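Local coordinates for protein elongation factor G (Thermus thermophilus, PDB 2DY1) that binds GTP together with a magnesium ion and probably acts as a GTPase elongation factor in the translocation step of protein synthesis, at residues Glu210-Thr215 and Glu232-Ala237. Sequence-based numbering, arbitrary orientation.
Sequences EAIVET and EALEKA
The hydroxyl OG1 of T215 takes part in two hydrogen bonds: it donates to I212 O at 2.7 Å and accepts from water 1 at 2.8 Å. The same water lies 2.7 Å from A237 O and so bridges the two segments. The bond to I212 O lies in the carbonyl plane on a lone pair, with a C=O...O angle of 142°, while the T215 backbone N also donates to I212 O. Chi1 of 66° sets OG1 between the backbone N and carbonyl carbon, turning it back toward the carbonyl of I212, three residues earlier. A valine here would probably leave I212 O with the backbone N of this residue as its remaining donor within the segment and deprive the bridging water of the hydroxyl it binds. Beside this polar link the packing is aliphatic. I212 CG2, held anti to the backbone N, meets A237 CB at 3.7 Å; the small alanine lets the branched side chain come close to helix 231-243. The end of L234 brings CD2 to I212 CG2 (4.0 Å) and V213 CG2 (4.1 Å), and V213 also packs on L220 and Y223 of helix 217-225. Methyl groups thus join helices 198-213 and 231-243 of the GTP-binding domain, while the polar link runs through water.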
loop_
_atom_site.group_PDB
_atom_site.type_symbol
_atom_site.label_atom_id
_atom_site.label_comp_id
_atom_site.label_asym_id
_atom_site.label_seq_id
_atom_site.Cartn_x
_atom_site.Cartn_y
_atom_site.Cartn_z
ATOM N N GLU A 210 25.833 24.206 -16.874
ATOM C CA GLU A 210 26.841 23.750 -15.936
ATOM C C GLU A 210 26.450 22.443 -15.243
ATOM O O GLU A 210 27.284 21.552 -15.079
ATOM C CB GLU A 210 27.140 24.851 -14.902
ATOM C CG GLU A 210 27.937 26.075 -15.466
ATOM C CD GLU A 210 28.363 27.093 -14.401
ATOM O OE1 GLU A 210 28.695 26.678 -13.272
ATOM O OE2 GLU A 210 28.386 28.309 -14.699
ATOM N N ALA A 211 25.181 22.298 -14.856
ATOM C CA ALA A 211 24.760 21.059 -14.190
ATOM C C ALA A 211 24.876 19.833 -15.093
ATOM O O ALA A 211 25.225 18.739 -14.632
ATOM C CB ALA A 211 23.315 21.194 -13.672
ATOM N N ILE A 212 24.579 20.013 -16.374
ATOM C CA ILE A 212 24.655 18.929 -17.337
ATOM C C ILE A 212 26.107 18.571 -17.634
ATOM O O ILE A 212 26.469 17.390 -17.642
ATOM C CB ILE A 212 23.970 19.307 -18.644
ATOM C CG1 ILE A 212 22.467 19.489 -18.379
ATOM C CG2 ILE A 212 24.222 18.219 -19.710
ATOM C CD1 ILE A 212 21.694 20.057 -19.536
ATOM N N VAL A 213 26.921 19.586 -17.891
ATOM C CA VAL A 213 28.336 19.373 -18.191
ATOM C C VAL A 213 29.026 18.555 -17.105
ATOM O O VAL A 213 29.777 17.618 -17.404
ATOM C CB VAL A 213 29.073 20.736 -18.375
ATOM C CG1 VAL A 213 30.592 20.538 -18.354
ATOM C CG2 VAL A 213 28.664 21.351 -19.696
ATOM N N GLU A 214 28.754 18.894 -15.849
ATOM C CA GLU A 214 29.353 18.202 -14.719
ATOM C C GLU A 214 29.056 16.705 -14.601
ATOM O O GLU A 214 29.755 15.992 -13.881
ATOM C CB GLU A 214 28.965 18.905 -13.428
ATOM C CG GLU A 214 29.662 20.244 -13.273
ATOM C CD GLU A 214 29.114 21.059 -12.126
ATOM O OE1 GLU A 214 29.657 22.153 -11.863
ATOM O OE2 GLU A 214 28.137 20.607 -11.490
ATOM N N THR A 215 28.048 16.223 -15.322
ATOM C CA THR A 215 27.699 14.803 -15.273
ATOM C C THR A 215 28.338 13.984 -16.374
ATOM O O THR A 215 28.160 12.762 -16.420
ATOM C CB THR A 215 26.190 14.586 -15.428
ATOM O OG1 THR A 215 25.793 14.980 -16.746
ATOM C CG2 THR A 215 25.435 15.360 -14.389
ATOM N N GLU A 232 24.231 18.932 -29.577
ATOM C CA GLU A 232 24.069 17.483 -29.646
ATOM C C GLU A 232 24.706 16.797 -28.452
ATOM O O GLU A 232 24.124 15.876 -27.876
ATOM C CB GLU A 232 24.719 16.917 -30.906
ATOM C CG GLU A 232 23.830 16.846 -32.121
ATOM C CD GLU A 232 24.403 15.918 -33.170
ATOM O OE1 GLU A 232 25.534 16.175 -33.639
ATOM O OE2 GLU A 232 23.727 14.926 -33.519
ATOM N N ALA A 233 25.917 17.231 -28.108
ATOM C CA ALA A 233 26.650 16.656 -26.987
ATOM C C ALA A 233 25.903 16.912 -25.694
ATOM O O ALA A 233 25.811 16.032 -24.837
ATOM C CB ALA A 233 28.052 17.256 -26.903
ATOM N N LEU A 234 25.382 18.128 -25.562
ATOM C CA LEU A 234 24.627 18.523 -24.379
ATOM C C LEU A 234 23.323 17.737 -24.257
ATOM O O LEU A 234 22.953 17.326 -23.155
ATOM C CB LEU A 234 24.334 20.030 -24.410
ATOM C CG LEU A 234 25.471 20.941 -23.926
ATOM C CD1 LEU A 234 25.212 22.381 -24.345
ATOM C CD2 LEU A 234 25.611 20.817 -22.407
ATOM N N GLU A 235 22.633 17.521 -25.372
ATOM C CA GLU A 235 21.374 16.758 -25.336
ATOM C C GLU A 235 21.641 15.340 -24.841
ATOM O O GLU A 235 20.947 14.836 -23.954
ATOM C CB GLU A 235 20.741 16.659 -26.728
ATOM C CG GLU A 235 20.359 17.973 -27.382
ATOM C CD GLU A 235 19.820 17.770 -28.795
ATOM O OE1 GLU A 235 18.756 17.127 -28.941
ATOM O OE2 GLU A 235 20.464 18.246 -29.758
ATOM N N LYS A 236 22.648 14.692 -25.420
ATOM C CA LYS A 236 22.979 13.326 -25.036
ATOM C C LYS A 236 23.415 13.238 -23.582
ATOM O O LYS A 236 23.055 12.301 -22.877
ATOM C CB LYS A 236 24.074 12.758 -25.951
ATOM C CG LYS A 236 23.609 12.570 -27.395
ATOM C CD LYS A 236 24.686 11.947 -28.281
ATOM C CE LYS A 236 24.158 11.703 -29.694
ATOM N NZ LYS A 236 25.185 11.111 -30.603
ATOM N N ALA A 237 24.183 14.218 -23.117
ATOM C CA ALA A 237 24.623 14.207 -21.737
ATOM C C ALA A 237 23.417 14.364 -20.801
ATOM O O ALA A 237 23.334 13.692 -19.776
ATOM C CB ALA A 237 25.631 15.323 -21.491
HETATM O O HOH W 1 25.615 12.817 -18.543
#